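Local coordinates for glycoside Hydrolase Family 43_12 (Metagenome, PDB 7JVH), which probably hydrolyses glycosidic bonds of plant-derived arabinose- or xylose-containing polysaccharides, as a family 43, subfamily 12 glycoside hydrolase from a capybara gut metagenome, at residues V76-I88 against Q99-P112. Sequence-based numbering, arbitrary orientation.
Sequences VNSSFAMFPGVPI and QIGNVLDRTSQLDP
Ile-88 and Gly-101 open an antiparallel ladder between the third and fourth strands, a beta hairpin, of one blade of the five-bladed beta-propeller characteristic of family 43. Ile-88 N donates to Gly-101 O (3.0 Å) and Ile-88 O accepts from Ile-100 N; further along, Gly-85 and Leu-104 exchange backbone bonds in both directions, Gly-85 N to Leu-104 O being 2.9 Å. Between these pairs Val-103 N reaches Val-86 O (2.8 Å), near the corner each chain turns. Gly-101 O is gripped twice: the extended Gln-99 side chain brings NE2 to one face of its carbonyl plane, Ile-88 N to the other. The same NE2 lies 3.2 Å from Pro-87 CB.

Apolar side chains add van der Waals contacts. Ile-88, its CG1 anti to the backbone N (chi1 178°), carries CD1 to 3.9 Å from Val-103 CG2, while Val-86 CG2 meets Leu-104 CD1. Against the Asn-102 amide, Pro-84, after a cis peptide bond, lays CG 3.6 Å from Asn-102 CG. The Phe-83 ring meets backbone carbonyls of loop 104-110, with CE1 3.3 Å from Leu-110 O, obliquely, and Arg-106 O at its edge.

Gln-109 OE1 accepts from Arg-106 N; Arg-106 NH2 hydrogen-bonds Trp-161 O and forms a salt bridge with Asp-163. Backbone bonds thus fix the strand register, while beyond it the Phe-83 ring packs against loop carbonyls and the Gln-109 amide bonds the loop backbone at Arg-106.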
ATOM      1  N   VAL A  76      10.001   0.685  -1.261  1.00 57.18           N
ATOM      2  CA  VAL A  76       8.870   0.121  -1.988  1.00 54.57           C
ATOM      3  C   VAL A  76       7.882  -0.580  -1.056  1.00 53.56           C
ATOM      4  O   VAL A  76       8.225  -0.912   0.083  1.00 58.01           O
ATOM      5  CB  VAL A  76       9.336  -0.827  -3.098  1.00 51.03           C
ATOM      6  CG1 VAL A  76      10.211  -0.095  -4.106  1.00 40.27           C
ATOM      7  CG2 VAL A  76      10.074  -2.033  -2.532  1.00 56.23           C
ATOM      8  N   ASN A  77       6.661  -0.791  -1.568  1.00 53.44           N
ATOM      9  CA  ASN A  77       5.515  -1.299  -0.819  1.00 45.53           C
ATOM     10  C   ASN A  77       4.673  -2.298  -1.645  1.00 37.32           C
ATOM     11  O   ASN A  77       4.694  -2.287  -2.883  1.00 50.11           O
ATOM     12  CB  ASN A  77       4.626  -0.123  -0.409  1.00 55.39           C
ATOM     13  CG  ASN A  77       5.372   0.924   0.402  1.00 62.36           C
ATOM     14  OD1 ASN A  77       5.824   1.960  -0.116  1.00 63.87           O
ATOM     15  ND2 ASN A  77       5.500   0.658   1.697  1.00 56.66           N
ATOM     16  N   SER A  78       3.933  -3.159  -0.941  1.00 38.48           N
ATOM     17  CA  SER A  78       2.947  -4.033  -1.542  1.00 39.02           C
ATOM     18  C   SER A  78       1.748  -3.204  -1.996  1.00 50.65           C
ATOM     19  O   SER A  78       1.540  -2.102  -1.507  1.00 47.80           O
ATOM     20  CB  SER A  78       2.506  -5.123  -0.559  1.00 42.91           C
ATOM     21  OG  SER A  78       2.157  -4.599   0.696  1.00 39.98           O
ATOM     22  N   SER A  79       0.976  -3.738  -2.954  1.00 57.83           N
ATOM     23  CA  SER A  79      -0.123  -3.015  -3.579  1.00 51.10           C
ATOM     24  C   SER A  79      -1.323  -3.850  -4.010  1.00 53.67           C
ATOM     25  O   SER A  79      -2.347  -3.297  -4.431  1.00 48.10           O
ATOM     26  CB  SER A  79       0.396  -2.210  -4.776  1.00 49.03           C
ATOM     27  OG  SER A  79       1.172  -3.002  -5.650  1.00 56.79           O
ATOM     28  N   PHE A  80      -1.195  -5.179  -3.960  1.00 57.71           N
ATOM     29  CA  PHE A  80      -2.315  -6.096  -4.173  1.00 50.19           C
ATOM     30  C   PHE A  80      -2.909  -5.917  -5.590  1.00 49.48           C
ATOM     31  O   PHE A  80      -2.168  -6.060  -6.564  1.00 53.64           O
ATOM     32  CB  PHE A  80      -3.259  -5.986  -2.956  1.00 51.78           C
ATOM     33  CG  PHE A  80      -2.524  -6.214  -1.670  1.00 65.87           C
ATOM     34  CD1 PHE A  80      -2.304  -7.499  -1.210  1.00 56.78           C
ATOM     35  CD2 PHE A  80      -1.953  -5.166  -0.982  1.00 67.90           C
ATOM     36  CE1 PHE A  80      -1.580  -7.732  -0.060  1.00 57.14           C
ATOM     37  CE2 PHE A  80      -1.207  -5.413   0.175  1.00 68.04           C
ATOM     38  CZ  PHE A  80      -1.025  -6.696   0.624  1.00 52.97           C
ATOM     39  N   ALA A  81      -4.193  -5.581  -5.719  1.00 38.49           N
ATOM     40  CA  ALA A  81      -4.835  -5.482  -7.044  1.00 47.73           C
ATOM     41  C   ALA A  81      -4.779  -4.123  -7.747  1.00 52.36           C
ATOM     42  O   ALA A  81      -5.379  -3.936  -8.807  1.00 51.90           O
ATOM     43  CB  ALA A  81      -6.278  -5.970  -6.960  1.00 48.05           C
HETATM   44  N   MSE A  82      -4.072  -3.161  -7.151  1.00 58.55           N
HETATM   45  CA  MSE A  82      -3.991  -1.817  -7.707  1.00 49.48           C
HETATM   46  C   MSE A  82      -2.990  -1.831  -8.858  1.00 52.40           C
HETATM   47  O   MSE A  82      -2.051  -2.629  -8.851  1.00 62.47           O
HETATM   48  CB  MSE A  82      -3.581  -0.812  -6.624  1.00 39.14           C
HETATM   49  CG  MSE A  82      -4.549  -0.723  -5.449  1.00 56.52           C
HETATM   50 SE   MSE A  82      -3.830   0.507  -4.072  1.00 61.06          SE
HETATM   51  CE  MSE A  82      -4.931   0.516  -2.441  1.00 33.20           C
ATOM     52  N   PHE A  83      -3.216  -0.972  -9.857  1.00 50.49           N
ATOM     53  CA  PHE A  83      -2.305  -0.845 -10.985  1.00 49.43           C
ATOM     54  C   PHE A  83      -2.071   0.625 -11.325  1.00 61.04           C
ATOM     55  O   PHE A  83      -3.024   1.395 -11.428  1.00 76.10           O
ATOM     56  CB  PHE A  83      -2.822  -1.577 -12.217  1.00 49.26           C
ATOM     57  CG  PHE A  83      -1.823  -1.637 -13.330  1.00 49.29           C
ATOM     58  CD1 PHE A  83      -0.881  -2.665 -13.377  1.00 49.91           C
ATOM     59  CD2 PHE A  83      -1.778  -0.649 -14.294  1.00 40.75           C
ATOM     60  CE1 PHE A  83       0.053  -2.703 -14.404  1.00 60.12           C
ATOM     61  CE2 PHE A  83      -0.842  -0.682 -15.308  1.00 40.09           C
ATOM     62  CZ  PHE A  83       0.064  -1.710 -15.373  1.00 58.06           C
ATOM     63  N   PRO A  84      -0.805   1.079 -11.510  1.00 62.60           N
ATOM     64  CA  PRO A  84       0.379   0.224 -11.391  1.00 64.03           C
ATOM     65  C   PRO A  84       0.630  -0.215  -9.964  1.00 57.50           C
ATOM     66  O   PRO A  84       0.063   0.362  -9.043  1.00 56.86           O
ATOM     67  CB  PRO A  84       1.492   1.140 -11.872  1.00 61.83           C
ATOM     68  CG  PRO A  84       0.996   2.510 -11.550  1.00 60.52           C
ATOM     69  CD  PRO A  84      -0.455   2.473 -11.835  1.00 61.75           C
ATOM     70  N   GLY A  85       1.475  -1.241  -9.800  1.00 51.10           N
ATOM     71  CA  GLY A  85       1.756  -1.839  -8.506  1.00 49.57           C
ATOM     72  C   GLY A  85       3.154  -1.520  -8.032  1.00 51.24           C
ATOM     73  O   GLY A  85       4.008  -1.148  -8.827  1.00 56.23           O
ATOM     74  N   VAL A  86       3.363  -1.670  -6.720  1.00 53.34           N
ATOM     75  CA  VAL A  86       4.646  -1.446  -6.040  1.00 52.32           C
ATOM     76  C   VAL A  86       5.167  -0.033  -6.285  1.00 46.68           C
ATOM     77  O   VAL A  86       6.021   0.178  -7.147  1.00 56.67           O
ATOM     78  CB  VAL A  86       5.704  -2.508  -6.440  1.00 56.10           C
ATOM     79  CG1 VAL A  86       6.984  -2.363  -5.610  1.00 49.23           C
ATOM     80  CG2 VAL A  86       5.111  -3.898  -6.312  1.00 53.68           C
ATOM     81  N   PRO A  87       4.689   0.977  -5.521  1.00 47.28           N
ATOM     82  CA  PRO A  87       5.181   2.343  -5.690  1.00 51.51           C
ATOM     83  C   PRO A  87       6.601   2.396  -5.161  1.00 55.25           C
ATOM     84  O   PRO A  87       6.901   1.674  -4.205  1.00 60.75           O
ATOM     85  CB  PRO A  87       4.230   3.166  -4.828  1.00 44.13           C
ATOM     86  CG  PRO A  87       3.726   2.208  -3.801  1.00 50.85           C
ATOM     87  CD  PRO A  87       3.697   0.846  -4.441  1.00 40.47           C
ATOM     88  N   ILE A  88       7.456   3.202  -5.798  1.00 50.68           N
ATOM     89  CA  ILE A  88       8.855   3.309  -5.410  1.00 50.85           C
ATOM     90  C   ILE A  88       9.238   4.769  -5.118  1.00 65.15           C
ATOM     91  O   ILE A  88       9.026   5.666  -5.948  1.00 72.39           O
ATOM     92  CB  ILE A  88       9.779   2.634  -6.448  1.00 53.23           C
ATOM     93  CG1 ILE A  88      11.253   2.803  -6.054  1.00 53.08           C
ATOM     94  CG2 ILE A  88       9.500   3.149  -7.859  1.00 54.11           C
ATOM     95  CD1 ILE A  88      12.180   1.819  -6.735  1.00 50.75           C
ATOM     96  N   GLN A  99       8.250  10.140  -4.971  1.00 71.87           N
ATOM     97  CA  GLN A  99       7.808   8.960  -5.715  1.00 66.07           C
ATOM     98  C   GLN A  99       8.346   9.088  -7.137  1.00 62.30           C
ATOM     99  O   GLN A  99       7.993  10.032  -7.852  1.00 63.41           O
ATOM    100  CB  GLN A  99       6.283   8.803  -5.726  1.00 66.69           C
ATOM    101  CG  GLN A  99       5.824   7.547  -6.464  1.00 64.78           C
ATOM    102  CD  GLN A  99       4.418   7.061  -6.113  1.00 63.96           C
ATOM    103  OE1 GLN A  99       3.648   7.757  -5.483  1.00 61.63           O
ATOM    104  NE2 GLN A  99       4.088   5.841  -6.546  1.00 61.17           N
ATOM    105  N   ILE A 100       9.220   8.147  -7.525  1.00 49.58           N
ATOM    106  CA  ILE A 100       9.846   8.135  -8.849  1.00 53.38           C
ATOM    107  C   ILE A 100       9.087   7.259  -9.846  1.00 65.17           C
ATOM    108  O   ILE A 100       9.393   7.255 -11.038  1.00 73.83           O
ATOM    109  CB  ILE A 100      11.332   7.713  -8.792  1.00 60.05           C
ATOM    110  CG1 ILE A 100      11.489   6.265  -8.321  1.00 63.16           C
ATOM    111  CG2 ILE A 100      12.099   8.660  -7.876  1.00 58.25           C
ATOM    112  CD1 ILE A 100      12.926   5.782  -8.318  1.00 67.76           C
ATOM    113  N   GLY A 101       8.093   6.520  -9.344  1.00 60.24           N
ATOM    114  CA  GLY A 101       7.187   5.755 -10.171  1.00 55.02           C
ATOM    115  C   GLY A 101       6.596   4.574  -9.427  1.00 54.52           C
ATOM    116  O   GLY A 101       6.427   4.605  -8.203  1.00 55.98           O
ATOM    117  N   ASN A 102       6.261   3.531 -10.191  1.00 42.95           N
ATOM    118  CA  ASN A 102       5.773   2.274  -9.665  1.00 51.21           C
ATOM    119  C   ASN A 102       6.520   1.178 -10.427  1.00 56.13           C
ATOM    120  O   ASN A 102       6.550   1.202 -11.656  1.00 65.20           O
ATOM    121  CB  ASN A 102       4.256   2.164  -9.863  1.00 49.76           C
ATOM    122  CG  ASN A 102       3.480   3.246  -9.119  1.00 61.52           C
ATOM    123  OD1 ASN A 102       2.982   3.011  -8.019  1.00 70.24           O
ATOM    124  ND2 ASN A 102       3.382   4.445  -9.709  1.00 61.66           N
ATOM    125  N   VAL A 103       7.138   0.240  -9.698  1.00 55.23           N
ATOM    126  CA  VAL A 103       8.066  -0.729 -10.294  1.00 55.28           C
ATOM    127  C   VAL A 103       7.379  -1.623 -11.323  1.00 57.55           C
ATOM    128  O   VAL A 103       7.935  -1.873 -12.398  1.00 69.74           O
ATOM    129  CB  VAL A 103       8.817  -1.574  -9.227  1.00 58.17           C
ATOM    130  CG1 VAL A 103       9.670  -2.653  -9.874  1.00 64.87           C
ATOM    131  CG2 VAL A 103       9.667  -0.672  -8.345  1.00 63.45           C
ATOM    132  N   LEU A 104       6.169  -2.090 -10.999  1.00 49.61           N
ATOM    133  CA  LEU A 104       5.371  -2.909 -11.910  1.00 55.21           C
ATOM    134  C   LEU A 104       4.319  -2.025 -12.571  1.00 54.91           C
ATOM    135  O   LEU A 104       3.197  -1.897 -12.070  1.00 60.82           O
ATOM    136  CB  LEU A 104       4.725  -4.090 -11.163  1.00 55.69           C
ATOM    137  CG  LEU A 104       5.666  -4.965 -10.316  1.00 52.56           C
ATOM    138  CD1 LEU A 104       4.917  -6.121  -9.688  1.00 61.48           C
ATOM    139  CD2 LEU A 104       6.833  -5.508 -11.120  1.00 57.74           C
ATOM    140  N   ASP A 105       4.700  -1.413 -13.702  1.00 51.16           N
ATOM    141  CA  ASP A 105       3.854  -0.466 -14.425  1.00 48.70           C
ATOM    142  C   ASP A 105       3.490  -0.853 -15.867  1.00 46.66           C
ATOM    143  O   ASP A 105       2.817  -0.093 -16.565  1.00 62.76           O
ATOM    144  CB  ASP A 105       4.491   0.934 -14.395  1.00 54.34           C
ATOM    145  CG  ASP A 105       5.884   0.978 -15.012  1.00 61.12           C
ATOM    146  OD1 ASP A 105       6.411  -0.075 -15.415  1.00 66.20           O
ATOM    147  OD2 ASP A 105       6.446   2.084 -15.108  1.00 65.45           O
ATOM    148  N   ARG A 106       3.937  -2.030 -16.315  1.00 59.40           N
ATOM    149  CA  ARG A 106       3.523  -2.588 -17.595  1.00 51.07           C
ATOM    150  C   ARG A 106       2.647  -3.808 -17.340  1.00 68.28           C
ATOM    151  O   ARG A 106       2.809  -4.506 -16.332  1.00 74.82           O
ATOM    152  CB  ARG A 106       4.732  -2.977 -18.441  1.00 58.77           C
ATOM    153  CG  ARG A 106       5.610  -1.809 -18.843  1.00 54.02           C
ATOM    154  CD  ARG A 106       6.648  -2.218 -19.874  1.00 59.46           C
ATOM    155  NE  ARG A 106       7.505  -3.306 -19.392  1.00 77.49           N
ATOM    156  CZ  ARG A 106       8.519  -3.165 -18.537  1.00 73.38           C
ATOM    157  NH1 ARG A 106       8.836  -1.974 -18.051  1.00 65.99           N
ATOM    158  NH2 ARG A 106       9.223  -4.225 -18.170  1.00 72.56           N
ATOM    159  N   THR A 107       1.698  -4.046 -18.260  1.00 70.24           N
ATOM    160  CA  THR A 107       0.812  -5.204 -18.212  1.00 59.51           C
ATOM    161  C   THR A 107       1.577  -6.515 -18.326  1.00 64.41           C
ATOM    162  O   THR A 107       1.139  -7.527 -17.808  1.00 73.64           O
ATOM    163  CB  THR A 107      -0.290  -5.081 -19.278  1.00 66.63           C
ATOM    164  OG1 THR A 107      -1.106  -3.948 -18.940  1.00 61.26           O
ATOM    165  CG2 THR A 107      -1.183  -6.317 -19.323  1.00 62.34           C
ATOM    166  N   SER A 108       2.739  -6.481 -18.986  1.00 67.64           N
ATOM    167  CA  SER A 108       3.645  -7.639 -19.078  1.00 64.11           C
ATOM    168  C   SER A 108       4.298  -8.030 -17.747  1.00 64.49           C
ATOM    169  O   SER A 108       4.834  -9.120 -17.615  1.00 62.97           O
ATOM    170  CB  SER A 108       4.730  -7.386 -20.119  1.00 66.11           C
ATOM    171  OG  SER A 108       5.494  -6.250 -19.767  1.00 76.17           O
ATOM    172  N   GLN A 109       4.272  -7.117 -16.773  1.00 67.06           N
ATOM    173  CA  GLN A 109       4.779  -7.371 -15.425  1.00 61.91           C
ATOM    174  C   GLN A 109       3.658  -7.750 -14.465  1.00 60.08           C
ATOM    175  O   GLN A 109       3.878  -8.482 -13.499  1.00 64.58           O
ATOM    176  CB  GLN A 109       5.488  -6.125 -14.884  1.00 58.08           C
ATOM    177  CG  GLN A 109       6.743  -5.712 -15.646  1.00 67.37           C
ATOM    178  CD  GLN A 109       7.198  -4.292 -15.295  1.00 67.21           C
ATOM    179  OE1 GLN A 109       6.389  -3.354 -15.281  1.00 72.90           O
ATOM    180  NE2 GLN A 109       8.497  -4.132 -15.034  1.00 47.49           N
ATOM    181  N   LEU A 110       2.453  -7.234 -14.735  1.00 65.01           N
ATOM    182  CA  LEU A 110       1.308  -7.322 -13.828  1.00 67.49           C
ATOM    183  C   LEU A 110       0.020  -7.024 -14.583  1.00 71.85           C
ATOM    184  O   LEU A 110      -0.141  -5.941 -15.152  1.00 71.26           O
ATOM    185  CB  LEU A 110       1.487  -6.327 -12.676  1.00 52.04           C
ATOM    186  CG  LEU A 110       0.346  -6.042 -11.697  1.00 50.74           C
ATOM    187  CD1 LEU A 110      -0.050  -7.266 -10.886  1.00 51.83           C
ATOM    188  CD2 LEU A 110       0.751  -4.915 -10.765  1.00 50.15           C
ATOM    189  N   ASP A 111      -0.898  -7.998 -14.580  1.00 69.07           N
ATOM    190  CA  ASP A 111      -2.154  -7.930 -15.313  1.00 57.35           C
ATOM    191  C   ASP A 111      -3.268  -8.386 -14.380  1.00 57.66           C
ATOM    192  O   ASP A 111      -3.673  -9.551 -14.414  1.00 69.06           O
ATOM    193  CB  ASP A 111      -2.075  -8.822 -16.552  1.00 61.18           C
ATOM    194  CG  ASP A 111      -3.369  -8.873 -17.340  1.00 61.44           C
ATOM    195  OD1 ASP A 111      -4.270  -8.077 -17.062  1.00 62.88           O
ATOM    196  OD2 ASP A 111      -3.486  -9.722 -18.246  1.00 64.96           O
ATOM    197  N   PRO A 112      -3.794  -7.483 -13.518  1.00 44.83           N
ATOM    198  CA  PRO A 112      -4.710  -7.879 -12.454  1.00 45.80           C
ATOM    199  C   PRO A 112      -6.202  -7.854 -12.829  1.00 56.39           C
ATOM    200  O   PRO A 112      -7.040  -7.745 -11.937  1.00 54.14           O
ATOM    201  CB  PRO A 112      -4.399  -6.848 -11.363  1.00 38.38           C
ATOM    202  CG  PRO A 112      -3.915  -5.621 -12.101  1.00 48.70           C
ATOM    203  CD  PRO A 112      -3.517  -6.038 -13.497  1.00 40.45           C
TER